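Local atomic coordinates of arginine kinase (Anthopleura japonica, PDB entry 4RF6), a protein that catalyses the reversible transfer of a phosphoryl group from ATP to L-arginine, giving phosphoarginine and ADP, in a chain built of two tandem kinase repeats. Residues D59-N62 against S63-N67; S251-C254 against R255-E259; N305-K309 against Y310-A314; E381-S384 against L385-Y389. One frame throughout, in Å; residues are numbered along the deposited sequence.

The four contacts come one after another along the chain, each between neighbouring turns or at a helix end. Contacts 1 to 3 belong to the first repeat, contact 4 to the second. Contact 1 lies on helix 57-66 of the N-terminal kinase region; contacts 2 and 3 share the C-terminal catalytic region, their centres about 27 Å apart. There helix 246-264 packs on strands 127-136 and 235-242 of the eight-stranded antiparallel sheet, and contact 3 leads helix 303-310 into its edge strand 312-316. Contact 4 starts helix 385-389, its centre about 67 Å from that of contact 1, so the set samples both regions of one kinase unit and the start of the next in tandem.

Contact 1. Residues D59-N62 against S63-N67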
loop_
_atom_site.group_PDB
_atom_site.type_symbol
_atom_site.label_atom_id
_atom_site.label_comp_id
_atom_site.label_asym_id
_atom_site.label_seq_id
_atom_site.Cartn_x
_atom_site.Cartn_y
_atom_site.Cartn_z
ATOM N N ASP A 59 13.205 21.310 35.227
ATOM C CA ASP A 59 13.410 20.143 34.370
ATOM C C ASP A 59 12.189 19.918 33.487
ATOM O O ASP A 59 12.305 19.561 32.311
ATOM C CB ASP A 59 13.655 18.888 35.213
ATOM C CG ASP A 59 14.999 18.900 35.912
ATOM O OD1 ASP A 59 15.988 19.351 35.297
ATOM O OD2 ASP A 59 15.063 18.452 37.076
ATOM N N CYS A 60 11.014 20.135 34.067
ATOM C CA CYS A 60 9.763 19.900 33.362
ATOM C C CYS A 60 9.456 20.961 32.310
ATOM O O CYS A 60 8.940 20.649 31.237
ATOM C CB CYS A 60 8.610 19.800 34.355
ATOM S SG CYS A 60 8.636 18.269 35.309
ATOM N N ILE A 61 9.776 22.214 32.612
ATOM C CA ILE A 61 9.411 23.304 31.716
ATOM C C ILE A 61 10.511 23.650 30.721
ATOM O O ILE A 61 10.309 24.493 29.848
ATOM C CB ILE A 61 9.060 24.589 32.493
ATOM C CG1 ILE A 61 10.306 25.140 33.192
ATOM C CG2 ILE A 61 7.919 24.330 33.484
ATOM C CD1 ILE A 61 10.104 26.515 33.806
ATOM N N ASN A 62 11.670 23.007 30.848
ATOM C CA ASN A 62 12.846 23.418 30.075
ATOM C C ASN A 62 12.633 23.477 28.563
ATOM O O ASN A 62 13.051 24.439 27.913
ATOM C CB ASN A 62 14.062 22.546 30.386
ATOM C CG ASN A 62 15.347 23.118 29.803
ATOM O OD1 ASN A 62 15.686 24.279 30.049
ATOM N ND2 ASN A 62 16.053 22.318 29.007
ATOM N N SER A 63 11.987 22.457 28.005
ATOM C CA SER A 63 11.817 22.391 26.555
ATOM C C SER A 63 10.975 23.555 26.038
ATOM O O SER A 63 11.244 24.104 24.962
ATOM C CB SER A 63 11.196 21.062 26.137
ATOM O OG SER A 63 11.141 20.963 24.729
ATOM N N GLY A 64 9.967 23.939 26.815
ATOM C CA GLY A 64 9.081 25.027 26.437
ATOM C C GLY A 64 9.712 26.408 26.500
ATOM O O GLY A 64 9.193 27.360 25.908
ATOM N N VAL A 65 10.820 26.526 27.227
ATOM C CA VAL A 65 11.555 27.785 27.293
ATOM C C VAL A 65 12.636 27.814 26.215
ATOM O O VAL A 65 12.849 28.839 25.558
ATOM C CB VAL A 65 12.203 28.000 28.670
ATOM C CG1 VAL A 65 12.765 29.410 28.769
ATOM C CG2 VAL A 65 11.190 27.759 29.781
ATOM N N VAL A 66 13.320 26.681 26.046
ATOM C CA VAL A 66 14.319 26.532 24.992
ATOM C C VAL A 66 13.654 26.706 23.632
ATOM O O VAL A 66 14.157 27.427 22.768
ATOM C CB VAL A 66 15.013 25.155 25.051
ATOM C CG1 VAL A 66 15.854 24.906 23.795
ATOM C CG2 VAL A 66 15.873 25.043 26.302
ATOM N N ASN A 67 12.515 26.043 23.460
ATOM C CA ASN A 67 11.740 26.128 22.230
ATOM C C ASN A 67 10.482 26.955 22.453
ATOM O O ASN A 67 9.415 26.412 22.749
ATOM C CB ASN A 67 11.368 24.727 21.736
ATOM C CG ASN A 67 12.566 23.794 21.671
ATOM O OD1 ASN A 67 13.396 23.895 20.768
ATOM N ND2 ASN A 67 12.659 22.879 22.634
HETATM O O HOH W 1 10.841 20.073 29.289
#
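Asn62 O takes a straight backbone bond from Val66 N (2.9 Å, 172°) and a second, more bent one from Val65 N, whose donor stands above the carbonyl plane, while the turn before is held by weak bonds from Gly64 N and Val65 N to Ile61 O. The helix is kinked where Ser63 N and Gly64 N make no i to i-4 bond. A water lies between, accepting from Ser63 N at 2.9 Å and placed to donate to Cys60 O at 2.8 Å. Val66 CG2 approaches the amide of Asn62, 3.8 Å from OD1, and the two side chains run aslant to each other. With CG anti to the backbone N (chi1 -169°), Asn62 carries its amide to Ala204 O, which accepts from ND2. Helix 57-66 belongs to the small N-terminal region of the phosphagen kinase, wedged between helices 7-14, 86-96 and 200-205; Gly64 passes close to Gly73, which probably binds substrate. Ile61 CD1 meets Val65 CG2 loosely at 4.4 Å, Ile61 also touching Leu38 and Val65 touching Pro20. At the C-terminal end Asn67 leaves helical geometry and its side chain folds back: ND2 donates to Ser63 O at 3.0 Å and, weakly, to Ser63 OG. The backbone N of Asn67 reaches the same carbonyl oxygen from the opposite face of its plane at 2.8 Å. Ser63 OG is also hydrogen-bonded to Phe201 O, and Asn67 OD1 to Arg200 NH1.

Contact 2. Residues S251-C254 against R255-E259; sequences SRLC and RAVNE
Bends at chi2 and chi3 turn the Arg255 side chain back along the helix toward Ser251 and Arg252, one turn earlier, and Ser251 swings its OG anti to the backbone N (chi1 175°) to meet it. Arg255 NH1 donates to Ser251 OG at 3.1 Å, a weak bond bent to 132°, with the hydroxyl oxygen at the edge of the guanidinium, near its plane. One face of the same group rests on the backbone of Arg252, whose CA lies 3.7 Å from Arg255 CZ and is displaced toward the rim. The Arg252 and Arg255 side chains run aslant, their guanidinium planes turned 77° from each other. On the buried side Leu253 and Val257 lie alongside each other and point the same way, Leu253 CD1 touching Val257 CG2 at 3.8 Å; both pack against strands 127-136 and 235-242, where Leu253 meets Ile132, a predicted ATP-binding residue. The backbone keeps alpha-helical i to i+4 bonding, from Arg255 N to Ser251 O (2.9 Å), Val257 N to Leu253 O (3.0 Å) and Asn258 N to Cys254 O (2.8 Å), with a weak bond from Ala256 N to Arg252 O. The Asn258 amide lies beside the Cys254 carbonyl, while its ND2 donates to Met110 O. Arg252 and Arg255 each have an acidic partner outside the segments, Glu241 for Arg252 NH2 and Asp169 for Arg255 NH2. These carboxylates probably offset the like charges of the two arginines (Arg252 NH1 and Arg255 NH2 are 5.7 Å apart) and leave the weak serine bond as a secondary hold on Arg255.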
loop_
_atom_site.group_PDB
_atom_site.type_symbol
_atom_site.label_atom_id
_atom_site.label_comp_id
_atom_site.label_asym_id
_atom_site.label_seq_id
_atom_site.Cartn_x
_atom_site.Cartn_y
_atom_site.Cartn_z
ATOM N N SER A 251 -7.072 -5.423 16.940
ATOM C CA SER A 251 -6.913 -6.756 17.520
ATOM C C SER A 251 -5.432 -7.101 17.692
ATOM O O SER A 251 -5.006 -7.530 18.767
ATOM C CB SER A 251 -7.609 -7.805 16.643
ATOM O OG SER A 251 -7.368 -9.112 17.118
ATOM N N ARG A 252 -4.661 -6.906 16.622
ATOM C CA ARG A 252 -3.223 -7.152 16.627
ATOM C C ARG A 252 -2.527 -6.259 17.654
ATOM O O ARG A 252 -1.650 -6.714 18.397
ATOM C CB ARG A 252 -2.650 -6.925 15.220
ATOM C CG ARG A 252 -1.144 -7.136 15.092
ATOM C CD ARG A 252 -0.711 -7.236 13.630
ATOM N NE ARG A 252 -1.001 -6.014 12.879
ATOM C CZ ARG A 252 -1.925 -5.915 11.924
ATOM N NH1 ARG A 252 -2.656 -6.968 11.586
ATOM N NH2 ARG A 252 -2.111 -4.760 11.300
ATOM N N LEU A 253 -2.933 -4.990 17.706
ATOM C CA LEU A 253 -2.380 -4.060 18.687
ATOM C C LEU A 253 -2.624 -4.567 20.103
ATOM O O LEU A 253 -1.689 -4.691 20.903
ATOM C CB LEU A 253 -2.993 -2.667 18.531
ATOM C CG LEU A 253 -2.468 -1.635 19.531
ATOM C CD1 LEU A 253 -0.970 -1.453 19.365
ATOM C CD2 LEU A 253 -3.187 -0.298 19.395
ATOM N N CYS A 254 -3.886 -4.865 20.400
ATOM C CA CYS A 254 -4.275 -5.308 21.733
ATOM C C CYS A 254 -3.544 -6.573 22.161
ATOM O O CYS A 254 -3.040 -6.654 23.285
ATOM C CB CYS A 254 -5.786 -5.511 21.804
ATOM S SG CYS A 254 -6.681 -3.945 21.860
ATOM N N ARG A 255 -3.479 -7.548 21.259
ATOM C CA ARG A 255 -2.773 -8.800 21.522
ATOM C C ARG A 255 -1.364 -8.551 22.059
ATOM O O ARG A 255 -0.956 -9.141 23.060
ATOM C CB ARG A 255 -2.718 -9.659 20.256
ATOM C CG ARG A 255 -3.601 -10.904 20.305
ATOM C CD ARG A 255 -4.243 -11.182 18.951
ATOM N NE ARG A 255 -3.251 -11.207 17.879
ATOM C CZ ARG A 255 -3.502 -10.863 16.620
ATOM N NH1 ARG A 255 -4.716 -10.464 16.266
ATOM N NH2 ARG A 255 -2.536 -10.910 15.717
ATOM N N ALA A 256 -0.633 -7.651 21.407
ATOM C CA ALA A 256 0.738 -7.351 21.816
ATOM C C ALA A 256 0.802 -6.546 23.113
ATOM O O ALA A 256 1.612 -6.844 23.994
ATOM C CB ALA A 256 1.476 -6.626 20.709
ATOM N N VAL A 257 -0.035 -5.514 23.215
ATOM C CA VAL A 257 -0.002 -4.609 24.361
ATOM C C VAL A 257 -0.423 -5.317 25.650
ATOM O O VAL A 257 0.207 -5.151 26.699
ATOM C CB VAL A 257 -0.880 -3.358 24.127
ATOM C CG1 VAL A 257 -0.942 -2.504 25.387
ATOM C CG2 VAL A 257 -0.339 -2.534 22.953
ATOM N N ASN A 258 -1.485 -6.113 25.568
ATOM C CA ASN A 258 -1.956 -6.859 26.732
ATOM C C ASN A 258 -0.922 -7.866 27.245
ATOM O O ASN A 258 -0.787 -8.065 28.454
ATOM C CB ASN A 258 -3.303 -7.534 26.431
ATOM C CG ASN A 258 -4.452 -6.541 26.365
ATOM O OD1 ASN A 258 -4.437 -5.514 27.041
ATOM N ND2 ASN A 258 -5.456 -6.845 25.548
ATOM N N GLU A 259 -0.185 -8.487 26.328
ATOM C CA GLU A 259 0.882 -9.414 26.705
ATOM C C GLU A 259 2.007 -8.699 27.456
ATOM O O GLU A 259 2.485 -9.176 28.490
ATOM C CB GLU A 259 1.440 -10.140 25.476
ATOM C CG GLU A 259 2.637 -11.042 25.773
ATOM C CD GLU A 259 2.333 -12.129 26.798
ATOM O OE1 GLU A 259 1.149 -12.497 26.961
ATOM O OE2 GLU A 259 3.287 -12.620 27.441
#

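Contact 3. Residues N305-K309 against Y310-A314; sequences NILTK and YHIQA
Lys309 and Tyr310 run side by side at the C-terminal end of helix 303-310, where a Schellman motif turns the chain into edge strand 312-316 of the catalytic-region sheet. From Lys309 CB, next to the Tyr310 backbone N, the chain reaches CG, which sits almost squarely over the middle of the phenol ring in a CH-pi contact (3.9 Å to the centroid, 9° off the normal). Further bends carry CE to 3.3 Å from Tyr310 OH, and NZ ends beside the same hydroxyl at 3.5 Å. At the ring's edge and in its plane comes Ile306 CG2, 3.9 Å from Tyr310 CD2. Ring and isoleucine both reach helix 344-370, Tyr310 touching Asp353 and Ile306 touching Ala357 and Leu361.

The turn itself depends on His311, whose positive phi (57°) allows two backbone bonds into the last turn: His311 N to Thr308 O, from above the carbonyl plane, and Ile312 N to Leu307 O at 3.0 Å. Reversal brings the start of the strand back past the helix, so that Leu307 CD2 meets Ile312 CG1 at 3.8 Å, the side chains crossing at about a right angle. Leu307 sends its other methyl further along the strand, where CD1 lies 4.0 Å from Ala314 CB.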
loop_
_atom_site.group_PDB
_atom_site.type_symbol
_atom_site.label_atom_id
_atom_site.label_comp_id
_atom_site.label_asym_id
_atom_site.label_seq_id
_atom_site.Cartn_x
_atom_site.Cartn_y
_atom_site.Cartn_z
ATOM N N ASN A 305 -20.272 18.315 10.810
ATOM C CA ASN A 305 -21.144 17.724 11.820
ATOM C C ASN A 305 -20.735 16.297 12.204
ATOM O O ASN A 305 -20.777 15.921 13.375
ATOM C CB ASN A 305 -22.600 17.740 11.344
ATOM C CG ASN A 305 -23.264 19.101 11.507
ATOM O OD1 ASN A 305 -22.598 20.126 11.667
ATOM N ND2 ASN A 305 -24.595 19.111 11.460
ATOM N N ILE A 306 -20.349 15.503 11.212
ATOM C CA ILE A 306 -19.907 14.134 11.458
ATOM C C ILE A 306 -18.599 14.131 12.243
ATOM O O ILE A 306 -18.455 13.398 13.230
ATOM C CB ILE A 306 -19.752 13.356 10.142
ATOM C CG1 ILE A 306 -21.124 13.181 9.495
ATOM C CG2 ILE A 306 -19.111 11.999 10.384
ATOM C CD1 ILE A 306 -21.085 12.745 8.052
ATOM N N LEU A 307 -17.658 14.972 11.816
ATOM C CA LEU A 307 -16.381 15.121 12.510
ATOM C C LEU A 307 -16.592 15.469 13.979
ATOM O O LEU A 307 -16.001 14.848 14.867
ATOM C CB LEU A 307 -15.525 16.200 11.848
ATOM C CG LEU A 307 -15.090 15.979 10.405
ATOM C CD1 LEU A 307 -14.117 17.065 9.967
ATOM C CD2 LEU A 307 -14.461 14.605 10.235
ATOM N N THR A 308 -17.436 16.470 14.218
ATOM C CA THR A 308 -17.759 16.923 15.567
ATOM C C THR A 308 -18.387 15.798 16.384
ATOM O O THR A 308 -17.983 15.541 17.521
ATOM C CB THR A 308 -18.723 18.131 15.540
ATOM O OG1 THR A 308 -18.123 19.215 14.820
ATOM C CG2 THR A 308 -19.043 18.594 16.946
ATOM N N LYS A 309 -19.367 15.122 15.789
ATOM C CA LYS A 309 -20.090 14.046 16.463
ATOM C C LYS A 309 -19.165 12.946 16.985
ATOM O O LYS A 309 -19.321 12.484 18.119
ATOM C CB LYS A 309 -21.158 13.453 15.534
ATOM C CG LYS A 309 -21.820 12.173 16.051
ATOM C CD LYS A 309 -23.271 12.087 15.581
ATOM C CE LYS A 309 -23.678 10.670 15.192
ATOM N NZ LYS A 309 -23.904 9.779 16.368
ATOM N N TYR A 310 -18.192 12.544 16.171
ATOM C CA TYR A 310 -17.309 11.447 16.551
ATOM C C TYR A 310 -15.970 11.901 17.137
ATOM O O TYR A 310 -15.106 11.072 17.430
ATOM C CB TYR A 310 -17.122 10.487 15.372
ATOM C CG TYR A 310 -18.422 9.833 14.970
ATOM C CD1 TYR A 310 -19.003 8.861 15.776
ATOM C CD2 TYR A 310 -19.085 10.205 13.806
ATOM C CE1 TYR A 310 -20.196 8.270 15.428
ATOM C CE2 TYR A 310 -20.279 9.613 13.451
ATOM C CZ TYR A 310 -20.829 8.646 14.269
ATOM O OH TYR A 310 -22.022 8.049 13.929
ATOM N N HIS A 311 -15.817 13.211 17.322
ATOM C CA HIS A 311 -14.599 13.794 17.895
ATOM C C HIS A 311 -13.358 13.408 17.101
ATOM O O HIS A 311 -12.307 13.088 17.666
ATOM C CB HIS A 311 -14.441 13.394 19.362
ATOM C CG HIS A 311 -15.716 13.473 20.139
ATOM N ND1 HIS A 311 -16.297 12.370 20.726
ATOM C CD2 HIS A 311 -16.539 14.517 20.399
ATOM C CE1 HIS A 311 -17.416 12.733 21.327
ATOM N NE2 HIS A 311 -17.585 14.031 21.142
ATOM N N ILE A 312 -13.498 13.438 15.781
ATOM C CA ILE A 312 -12.385 13.174 14.882
ATOM C C ILE A 312 -12.069 14.440 14.094
ATOM O O ILE A 312 -12.804 15.424 14.177
ATOM C CB ILE A 312 -12.697 12.012 13.938
ATOM C CG1 ILE A 312 -14.014 12.258 13.192
ATOM C CG2 ILE A 312 -12.761 10.708 14.728
ATOM C CD1 ILE A 312 -14.447 11.096 12.291
ATOM N N GLN A 313 -10.972 14.424 13.345
ATOM C CA GLN A 313 -10.566 15.589 12.567
ATOM C C GLN A 313 -10.113 15.136 11.184
ATOM O O GLN A 313 -9.623 14.013 11.024
ATOM C CB GLN A 313 -9.433 16.334 13.277
ATOM C CG GLN A 313 -8.202 15.471 13.529
ATOM C CD GLN A 313 -7.271 16.057 14.575
ATOM O OE1 GLN A 313 -7.207 17.274 14.759
ATOM N NE2 GLN A 313 -6.540 15.186 15.271
ATOM N N ALA A 314 -10.280 16.001 10.188
ATOM C CA ALA A 314 -9.856 15.678 8.828
ATOM C C ALA A 314 -8.799 16.649 8.325
ATOM O O ALA A 314 -9.024 17.862 8.292
ATOM C CB ALA A 314 -11.043 15.654 7.887
#

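Contact 4. Residues E381-S384 against L385-Y389; sequences EVKS and LLRKY
Ser384 turns its hydroxyl to the backbone N of Arg387, in the first turn of helix 385-389. OG lies between the backbone N and the carbonyl carbon (chi1 65°), and from there it accepts from Arg387 N at 3.2 Å in a nearly straight bond of 163°. The same oxygen lies 3.5 Å from Leu386 CB and 3.6 Å from Arg387 CB. This is an N-cap: Ser384 precedes the helix, and its carbonyl opens the regular bonding by accepting from Lys388 N at 3.1 Å. In the second repeat of the kinase the capped helix packs Leu385 against helix 438-448 and Leu386 against helix 409-418. Arg387 bends at chi2 (-81°) and reaches back over the preceding loop, crossing Val382 at a slant; Val382 CG1 rests 4.0 Å from Arg387 CB. The Arg387 guanidinium carries on toward the backbone before the helix, where NH1 is hydrogen-bonded to Pro380 O. Lys383 CE lies at the guanidinium edge, near its plane, 4.3 Å from Arg387 NH1. The extended Lys388 chain leads away from the loop to a salt bridge with Asp447.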
loop_
_atom_site.group_PDB
_atom_site.type_symbol
_atom_site.label_atom_id
_atom_site.label_comp_id
_atom_site.label_asym_id
_atom_site.label_seq_id
_atom_site.Cartn_x
_atom_site.Cartn_y
_atom_site.Cartn_z
ATOM N N GLU A 381 -17.315 13.233 -31.340
ATOM C CA GLU A 381 -15.931 12.859 -31.640
ATOM C C GLU A 381 -15.286 11.859 -30.673
ATOM O O GLU A 381 -14.078 11.609 -30.745
ATOM C CB GLU A 381 -15.040 14.091 -31.808
ATOM C CG GLU A 381 -15.010 14.636 -33.229
ATOM C CD GLU A 381 -13.774 15.465 -33.505
ATOM O OE1 GLU A 381 -13.845 16.703 -33.367
ATOM O OE2 GLU A 381 -12.732 14.875 -33.858
ATOM N N VAL A 382 -16.086 11.290 -29.775
ATOM C CA VAL A 382 -15.630 10.174 -28.948
ATOM C C VAL A 382 -15.851 8.866 -29.713
ATOM O O VAL A 382 -16.972 8.560 -30.117
ATOM C CB VAL A 382 -16.367 10.124 -27.596
ATOM C CG1 VAL A 382 -16.054 8.824 -26.869
ATOM C CG2 VAL A 382 -15.992 11.330 -26.739
ATOM N N LYS A 383 -14.780 8.102 -29.912
ATOM C CA LYS A 383 -14.834 6.931 -30.784
ATOM C C LYS A 383 -14.465 5.612 -30.103
ATOM O O LYS A 383 -14.104 4.643 -30.771
ATOM C CB LYS A 383 -13.955 7.153 -32.013
ATOM C CG LYS A 383 -14.393 8.337 -32.844
ATOM C CD LYS A 383 -15.804 8.132 -33.376
ATOM C CE LYS A 383 -16.417 9.441 -33.852
ATOM N NZ LYS A 383 -15.612 10.097 -34.917
ATOM N N SER A 384 -14.563 5.574 -28.780
ATOM C CA SER A 384 -14.329 4.337 -28.038
ATOM C C SER A 384 -15.404 3.298 -28.367
ATOM O O SER A 384 -16.514 3.650 -28.776
ATOM C CB SER A 384 -14.322 4.609 -26.537
ATOM O OG SER A 384 -15.596 5.039 -26.095
ATOM N N LEU A 385 -15.071 2.020 -28.203
ATOM C CA LEU A 385 -16.048 0.950 -28.403
ATOM C C LEU A 385 -17.144 1.049 -27.342
ATOM O O LEU A 385 -18.272 0.591 -27.549
ATOM C CB LEU A 385 -15.371 -0.419 -28.332
ATOM C CG LEU A 385 -14.269 -0.707 -29.351
ATOM C CD1 LEU A 385 -13.602 -2.037 -29.067
ATOM C CD2 LEU A 385 -14.830 -0.699 -30.758
ATOM N N LEU A 386 -16.795 1.642 -26.203
ATOM C CA LEU A 386 -17.752 1.909 -25.137
ATOM C C LEU A 386 -18.903 2.754 -25.661
ATOM O O LEU A 386 -20.074 2.396 -25.509
ATOM C CB LEU A 386 -17.070 2.625 -23.969
ATOM C CG LEU A 386 -17.996 3.123 -22.859
ATOM C CD1 LEU A 386 -18.781 1.961 -22.262
ATOM C CD2 LEU A 386 -17.219 3.872 -21.769
ATOM N N ARG A 387 -18.561 3.877 -26.282
ATOM C CA ARG A 387 -19.555 4.785 -26.835
ATOM C C ARG A 387 -20.342 4.088 -27.941
ATOM O O ARG A 387 -21.558 4.249 -28.052
ATOM C CB ARG A 387 -18.855 6.031 -27.388
ATOM C CG ARG A 387 -19.764 7.224 -27.670
ATOM C CD ARG A 387 -20.489 7.102 -29.002
ATOM N NE ARG A 387 -21.124 8.350 -29.409
ATOM C CZ ARG A 387 -20.589 9.201 -30.277
ATOM N NH1 ARG A 387 -19.412 8.934 -30.829
ATOM N NH2 ARG A 387 -21.235 10.313 -30.594
ATOM N N LYS A 388 -19.632 3.321 -28.762
ATOM C CA LYS A 388 -20.235 2.652 -29.908
ATOM C C LYS A 388 -21.361 1.708 -29.496
ATOM O O LYS A 388 -22.383 1.619 -30.179
ATOM C CB LYS A 388 -19.169 1.881 -30.697
ATOM C CG LYS A 388 -19.690 1.226 -31.975
ATOM C CD LYS A 388 -18.562 0.593 -32.770
ATOM C CE LYS A 388 -19.072 0.029 -34.084
ATOM N NZ LYS A 388 -18.014 -0.725 -34.814
ATOM N N TYR A 389 -21.186 1.022 -28.369
ATOM C CA TYR A 389 -22.098 -0.061 -27.995
ATOM C C TYR A 389 -22.989 0.199 -26.775
ATOM O O TYR A 389 -24.041 -0.431 -26.626
ATOM C CB TYR A 389 -21.319 -1.374 -27.839
ATOM C CG TYR A 389 -20.756 -1.870 -29.146
ATOM C CD1 TYR A 389 -21.597 -2.177 -30.208
ATOM C CD2 TYR A 389 -19.387 -2.022 -29.325
ATOM C CE1 TYR A 389 -21.095 -2.626 -31.409
ATOM C CE2 TYR A 389 -18.873 -2.471 -30.526
ATOM C CZ TYR A 389 -19.732 -2.771 -31.561
ATOM O OH TYR A 389 -19.231 -3.215 -32.758
#